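Local coordinates for glutathione S-transferase domain (Burkholderia graminis, PDB 4MF5), which binds glutathione and, as a member of the glutathione S-transferase superfamily, probably transfers it to electrophilic substrates, at residues A[60-65]-A[124-129]; A[193-198]-A[234-239]. All blocks are in the same frame, centred on the assembly; numbering follows the deposited sequence.

Contact 1. Residues A[60-65]-A[124-129]; sequences LEETGL and GQLIPQ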
loop_
_atom_site.group_PDB
_atom_site.type_symbol
_atom_site.label_atom_id
_atom_site.label_comp_id
_atom_site.label_asym_id
_atom_site.label_seq_id
_atom_site.Cartn_x
_atom_site.Cartn_y
_atom_site.Cartn_z
ATOM N N LEU A 60 -15.463 8.141 6.977
ATOM C CA LEU A 60 -15.987 9.191 7.830
ATOM C C LEU A 60 -17.495 9.087 7.974
ATOM O O LEU A 60 -18.034 9.233 9.075
ATOM C CB LEU A 60 -15.561 10.568 7.308
ATOM C CG LEU A 60 -14.062 10.838 7.426
ATOM C CD1 LEU A 60 -13.637 11.978 6.508
ATOM C CD2 LEU A 60 -13.646 11.120 8.861
ATOM N N GLU A 61 -18.203 8.844 6.874
ATOM C CA GLU A 61 -19.647 8.692 6.933
ATOM C C GLU A 61 -20.059 7.444 7.699
ATOM O O GLU A 61 -21.040 7.477 8.437
ATOM C CB GLU A 61 -20.229 8.663 5.508
ATOM C CG GLU A 61 -20.101 9.988 4.773
ATOM C CD GLU A 61 -20.963 11.098 5.329
ATOM O OE1 GLU A 61 -21.926 10.813 6.071
ATOM O OE2 GLU A 61 -20.692 12.269 4.980
ATOM N N GLU A 62 -19.327 6.347 7.551
ATOM C CA GLU A 62 -19.643 5.113 8.264
ATOM C C GLU A 62 -19.479 5.290 9.766
ATOM O O GLU A 62 -20.315 4.832 10.549
ATOM C CB GLU A 62 -18.735 3.970 7.793
ATOM C CG GLU A 62 -19.033 3.474 6.385
ATOM C CD GLU A 62 -20.210 2.537 6.242
ATOM O OE1 GLU A 62 -20.910 2.277 7.258
ATOM O OE2 GLU A 62 -20.433 2.054 5.116
ATOM N N THR A 63 -18.378 5.913 10.177
ATOM C CA THR A 63 -18.083 6.071 11.589
ATOM C C THR A 63 -18.835 7.229 12.215
ATOM O O THR A 63 -18.873 7.318 13.430
ATOM C CB THR A 63 -16.587 6.262 11.860
ATOM O OG1 THR A 63 -16.127 7.471 11.238
ATOM C CG2 THR A 63 -15.792 5.042 11.413
ATOM N N GLY A 64 -19.374 8.133 11.403
ATOM C CA GLY A 64 -20.069 9.306 11.890
ATOM C C GLY A 64 -19.158 10.392 12.435
ATOM O O GLY A 64 -19.654 11.339 13.057
ATOM N N LEU A 65 -17.850 10.298 12.216
ATOM C CA LEU A 65 -16.975 11.323 12.720
ATOM C C LEU A 65 -17.240 12.625 11.973
ATOM O O LEU A 65 -17.240 12.639 10.744
ATOM C CB LEU A 65 -15.520 10.918 12.497
ATOM C CG LEU A 65 -14.478 11.802 13.170
ATOM C CD1 LEU A 65 -14.460 11.586 14.664
ATOM C CD2 LEU A 65 -13.095 11.543 12.602
ATOM N N GLY A 124 -12.095 3.309 17.198
ATOM C CA GLY A 124 -12.295 1.891 17.502
ATOM C C GLY A 124 -13.418 1.294 16.677
ATOM O O GLY A 124 -14.274 0.583 17.215
ATOM N N GLN A 125 -13.468 1.603 15.395
ATOM C CA GLN A 125 -14.508 1.093 14.512
ATOM C C GLN A 125 -13.927 0.555 13.221
ATOM O O GLN A 125 -12.990 1.129 12.684
ATOM C CB GLN A 125 -15.503 2.209 14.157
ATOM C CG GLN A 125 -16.287 2.739 15.322
ATOM C CD GLN A 125 -17.221 3.820 14.849
ATOM O OE1 GLN A 125 -18.230 3.541 14.163
ATOM N NE2 GLN A 125 -16.882 5.072 15.163
ATOM N N LEU A 126 -14.515 -0.525 12.712
ATOM C CA LEU A 126 -14.285 -1.000 11.331
ATOM C C LEU A 126 -12.895 -1.588 11.130
ATOM O O LEU A 126 -12.410 -1.731 10.007
ATOM C CB LEU A 126 -14.651 0.061 10.284
ATOM C CG LEU A 126 -16.117 0.481 10.374
ATOM C CD1 LEU A 126 -16.435 1.533 9.332
ATOM C CD2 LEU A 126 -17.069 -0.703 10.260
ATOM N N ILE A 127 -12.298 -2.031 12.224
ATOM C CA ILE A 127 -11.116 -2.878 12.185
ATOM C C ILE A 127 -11.301 -3.900 13.290
ATOM O O ILE A 127 -11.863 -3.571 14.326
ATOM C CB ILE A 127 -9.817 -2.042 12.327
ATOM C CG1 ILE A 127 -8.579 -2.852 11.950
ATOM C CG2 ILE A 127 -9.722 -1.395 13.707
ATOM C CD1 ILE A 127 -7.316 -2.041 11.843
ATOM N N PRO A 128 -10.855 -5.145 13.117
ATOM C CA PRO A 128 -10.981 -6.096 14.209
ATOM C C PRO A 128 -10.223 -5.605 15.440
ATOM O O PRO A 128 -9.189 -4.952 15.335
ATOM C CB PRO A 128 -10.324 -7.356 13.647
ATOM C CG PRO A 128 -10.557 -7.258 12.178
ATOM C CD PRO A 128 -10.334 -5.797 11.904
ATOM N N GLN A 129 -10.754 -5.910 16.602
ATOM C CA GLN A 129 -10.093 -5.458 17.827
ATOM C C GLN A 129 -9.140 -6.478 18.404
ATOM O O GLN A 129 -8.394 -6.143 19.302
ATOM C CB GLN A 129 -11.096 -4.930 18.842
ATOM C CG GLN A 129 -11.854 -3.701 18.310
ATOM C CD GLN A 129 -10.987 -2.437 18.227
ATOM O OE1 GLN A 129 -10.369 -2.048 19.203
ATOM N NE2 GLN A 129 -10.929 -1.805 17.049
HETATM O O HOH W 1 -20.920 4.228 13.616
#

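Contact 2. Residues A[193-198]-A[234-239]; sequences REWILG and QRALAA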
loop_
_atom_site.group_PDB
_atom_site.type_symbol
_atom_site.label_atom_id
_atom_site.label_comp_id
_atom_site.label_asym_id
_atom_site.label_seq_id
_atom_site.Cartn_x
_atom_site.Cartn_y
_atom_site.Cartn_z
ATOM N N ARG A 193 -17.794 -15.864 2.630
ATOM C CA ARG A 193 -17.654 -14.709 3.507
ATOM C C ARG A 193 -18.608 -13.613 3.087
ATOM O O ARG A 193 -18.826 -13.376 1.897
ATOM C CB ARG A 193 -16.219 -14.152 3.480
ATOM C CG ARG A 193 -15.181 -15.068 4.090
ATOM C CD ARG A 193 -13.794 -14.425 4.170
ATOM N NE ARG A 193 -12.864 -15.313 4.866
ATOM C CZ ARG A 193 -12.190 -16.321 4.310
ATOM N NH1 ARG A 193 -12.260 -16.568 3.000
ATOM N NH2 ARG A 193 -11.413 -17.097 5.075
ATOM N N GLU A 194 -19.126 -12.888 4.062
ATOM C CA GLU A 194 -19.948 -11.719 3.783
ATOM C C GLU A 194 -19.094 -10.599 3.167
ATOM O O GLU A 194 -19.434 -10.020 2.135
ATOM C CB GLU A 194 -20.617 -11.227 5.071
ATOM C CG GLU A 194 -21.841 -10.383 4.842
ATOM C CD GLU A 194 -22.959 -11.161 4.176
ATOM O OE1 GLU A 194 -23.051 -12.385 4.370
ATOM O OE2 GLU A 194 -23.737 -10.550 3.445
ATOM N N TRP A 195 -17.993 -10.311 3.856
ATOM C CA TRP A 195 -17.082 -9.223 3.560
ATOM C C TRP A 195 -15.665 -9.796 3.546
ATOM O O TRP A 195 -15.442 -10.978 3.846
ATOM C CB TRP A 195 -17.241 -8.104 4.611
ATOM C CG TRP A 195 -18.552 -7.429 4.560
ATOM C CD1 TRP A 195 -19.561 -7.532 5.464
ATOM C CD2 TRP A 195 -19.023 -6.542 3.537
ATOM N NE1 TRP A 195 -20.630 -6.774 5.083
ATOM C CE2 TRP A 195 -20.318 -6.136 3.911
ATOM C CE3 TRP A 195 -18.474 -6.053 2.344
ATOM C CZ2 TRP A 195 -21.074 -5.260 3.128
ATOM C CZ3 TRP A 195 -19.219 -5.182 1.585
ATOM C CH2 TRP A 195 -20.501 -4.798 1.972
ATOM N N ILE A 196 -14.679 -8.964 3.213
ATOM C CA ILE A 196 -13.328 -9.467 3.050
ATOM C C ILE A 196 -12.799 -10.167 4.311
ATOM O O ILE A 196 -12.114 -11.188 4.219
ATOM C CB ILE A 196 -12.385 -8.366 2.527
ATOM C CG1 ILE A 196 -12.761 -8.026 1.089
ATOM C CG2 ILE A 196 -10.923 -8.778 2.642
ATOM C CD1 ILE A 196 -12.114 -6.747 0.585
ATOM N N LEU A 197 -13.109 -9.624 5.496
ATOM C CA LEU A 197 -12.646 -10.215 6.748
ATOM C C LEU A 197 -13.664 -11.182 7.352
ATOM O O LEU A 197 -13.459 -11.642 8.465
ATOM C CB LEU A 197 -12.278 -9.139 7.763
ATOM C CG LEU A 197 -11.194 -8.179 7.267
ATOM C CD1 LEU A 197 -10.862 -7.183 8.363
ATOM C CD2 LEU A 197 -9.939 -8.896 6.816
ATOM N N GLY A 198 -14.728 -11.529 6.645
ATOM C CA GLY A 198 -15.721 -12.457 7.176
ATOM C C GLY A 198 -17.019 -11.733 7.430
ATOM O O GLY A 198 -17.532 -11.008 6.573
ATOM N N GLN A 234 -19.548 -9.586 -7.222
ATOM C CA GLN A 234 -20.753 -8.858 -7.593
ATOM C C GLN A 234 -21.733 -8.717 -6.432
ATOM O O GLN A 234 -22.360 -7.674 -6.286
ATOM C CB GLN A 234 -21.461 -9.552 -8.771
ATOM C CG GLN A 234 -20.608 -9.520 -10.046
ATOM C CD GLN A 234 -21.432 -9.748 -11.278
ATOM O OE1 GLN A 234 -22.176 -10.791 -11.404
ATOM N NE2 GLN A 234 -21.380 -8.836 -12.172
ATOM N N ARG A 235 -21.872 -9.764 -5.632
ATOM C CA ARG A 235 -22.697 -9.722 -4.439
ATOM C C ARG A 235 -22.236 -8.657 -3.463
ATOM O O ARG A 235 -23.037 -7.841 -2.980
ATOM C CB ARG A 235 -22.630 -11.098 -3.754
ATOM C CG ARG A 235 -23.201 -11.192 -2.362
ATOM C CD ARG A 235 -23.124 -12.583 -1.743
ATOM N NE ARG A 235 -21.787 -13.178 -1.671
ATOM C CZ ARG A 235 -20.825 -12.849 -0.817
ATOM N NH1 ARG A 235 -21.015 -11.843 0.047
ATOM N NH2 ARG A 235 -19.690 -13.545 -0.817
ATOM N N ALA A 236 -20.955 -8.685 -3.143
ATOM C CA ALA A 236 -20.423 -7.765 -2.148
ATOM C C ALA A 236 -20.416 -6.339 -2.679
ATOM O O ALA A 236 -20.686 -5.409 -1.914
ATOM C CB ALA A 236 -19.041 -8.222 -1.713
ATOM N N LEU A 237 -20.127 -6.153 -3.972
ATOM C CA LEU A 237 -20.158 -4.819 -4.554
ATOM C C LEU A 237 -21.579 -4.229 -4.479
ATOM O O LEU A 237 -21.770 -3.074 -4.110
ATOM C CB LEU A 237 -19.674 -4.872 -5.991
ATOM C CG LEU A 237 -19.753 -3.540 -6.723
ATOM C CD1 LEU A 237 -18.871 -2.476 -6.116
ATOM C CD2 LEU A 237 -19.464 -3.744 -8.159
ATOM N N ALA A 238 -22.579 -5.033 -4.844
ATOM C CA ALA A 238 -23.957 -4.558 -4.795
ATOM C C ALA A 238 -24.351 -4.179 -3.363
ATOM O O ALA A 238 -25.014 -3.163 -3.156
ATOM C CB ALA A 238 -24.914 -5.596 -5.371
ATOM N N ALA A 239 -23.954 -4.990 -2.383
ATOM C CA ALA A 239 -24.225 -4.665 -0.988
ATOM C C ALA A 239 -23.523 -3.358 -0.614
ATOM O O ALA A 239 -24.097 -2.485 0.036
ATOM C CB ALA A 239 -23.773 -5.803 -0.085
HETATM O O HOH W 2 -23.046 -9.978 0.964
HETATM O O HOH W 3 -23.969 -12.028 1.212
#

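Contact 1. Residues A[60-65]-A[124-129]
The flat carboxamide of Gln125 meets the last turn of helix 51-63 over one face, where the methyl CG2 of Thr63 sits almost directly above CD, 3.9 Å away. Thr63 CB lies over the same face, nearer the nitrogen, at 3.5 Å from NE2, while Thr63 O stands off the NE2 edge of the group, close to the amide plane. The contact joins helix 51-63 of the thioredoxin-like N-terminal domain to the segment that leads from helix 112-123 into the helical C-terminal domain, so it lies at the seam between the two GST domains. Gln125 suits this seam because its chain, extended beyond CG (chi2 -180°), carries the amide across to Thr63 O, at the helix end. NE2 gives that oxygen a weak hydrogen bond, long at 3.5 Å from NE2 to Thr63 O though fairly straight at 162°, and also bonds Thr123 OG1. Thr63 turns its two branches to different work: with chi1 63° OG1 reaches back to Met59 O inside its own helix, leaving CG2 for the neighbour. One residue further on, Leu126 CD1 packs on Glu62 CB at 3.7 Å and more loosely on Thr63 CG2. Of the Glu62 side chain it is CB that meets Leu126, while the carboxylate forms a salt bridge with Arg243. One water donates to both segments, 2.8 Å from Gln125 OE1 and 3.2 Å from Glu62 O.

Contact 2. Residues A[193-198]-A[234-239]
Arg235 and Trp195 reach across this contact from opposite partners: the arginine leaves the helix for the backbone of the loop, and the indole leaves the loop for the helix. The long arginine chain starts with CG beside its own carbonyl carbon (chi1 169°) and bends at chi3, which brings the guanidinium up to two successive carbonyls. NH2 meets Arg193 O at 2.9 Å, nearly in line with the C=O bond but 29° out of the guanidinium plane. NH1 bonds Glu194 O at 3.2 Å almost in that plane, and reaches Arg193 O weakly. Asn232 OD1 takes a further bond from NH2. Five donor hydrogens make arginine apt for gripping a segment outside any helix or strand. The contact belongs to the all-helical C-terminal GST domain: the loop follows helix 170-190 and folds into a type I beta turn from Trp195 to Gly198. Ile196 of this turn packs on Trp140 of helix 131-161 and Leu190 of helix 170-190, and its N is bonded to Asp205 OD1 near the start of helix 203-216. Trp195 tips obliquely over helix 231-242, CH2 lying 4.0 Å from Ala239 CB and CZ3 3.8 Å from Ala236 O. Alanines, one helical turn apart, leave room for this broad ring, which also meets Tyr201 edge-to-face.

Overall arrangement
Contact 1 is a surface contact and contact 2 is partly buried, and their chemistry follows. At the domain seam, 60-65 and 124-129 rely on light packing, one weak hydrogen bond and a shared water. Inside the C-terminal domain, 193-198 and 234-239 combine a charged grip on loop carbonyls with aromatic packing. Each sets a loop against a helix, but different helices are held. Their centres are about 17 Å apart, yet the two loops touch, Pro128 CG lying 3.8 Å from Leu197 CD1. Tyr201 also ties them, touching Leu126 of contact 1 and the Trp195 ring of contact 2.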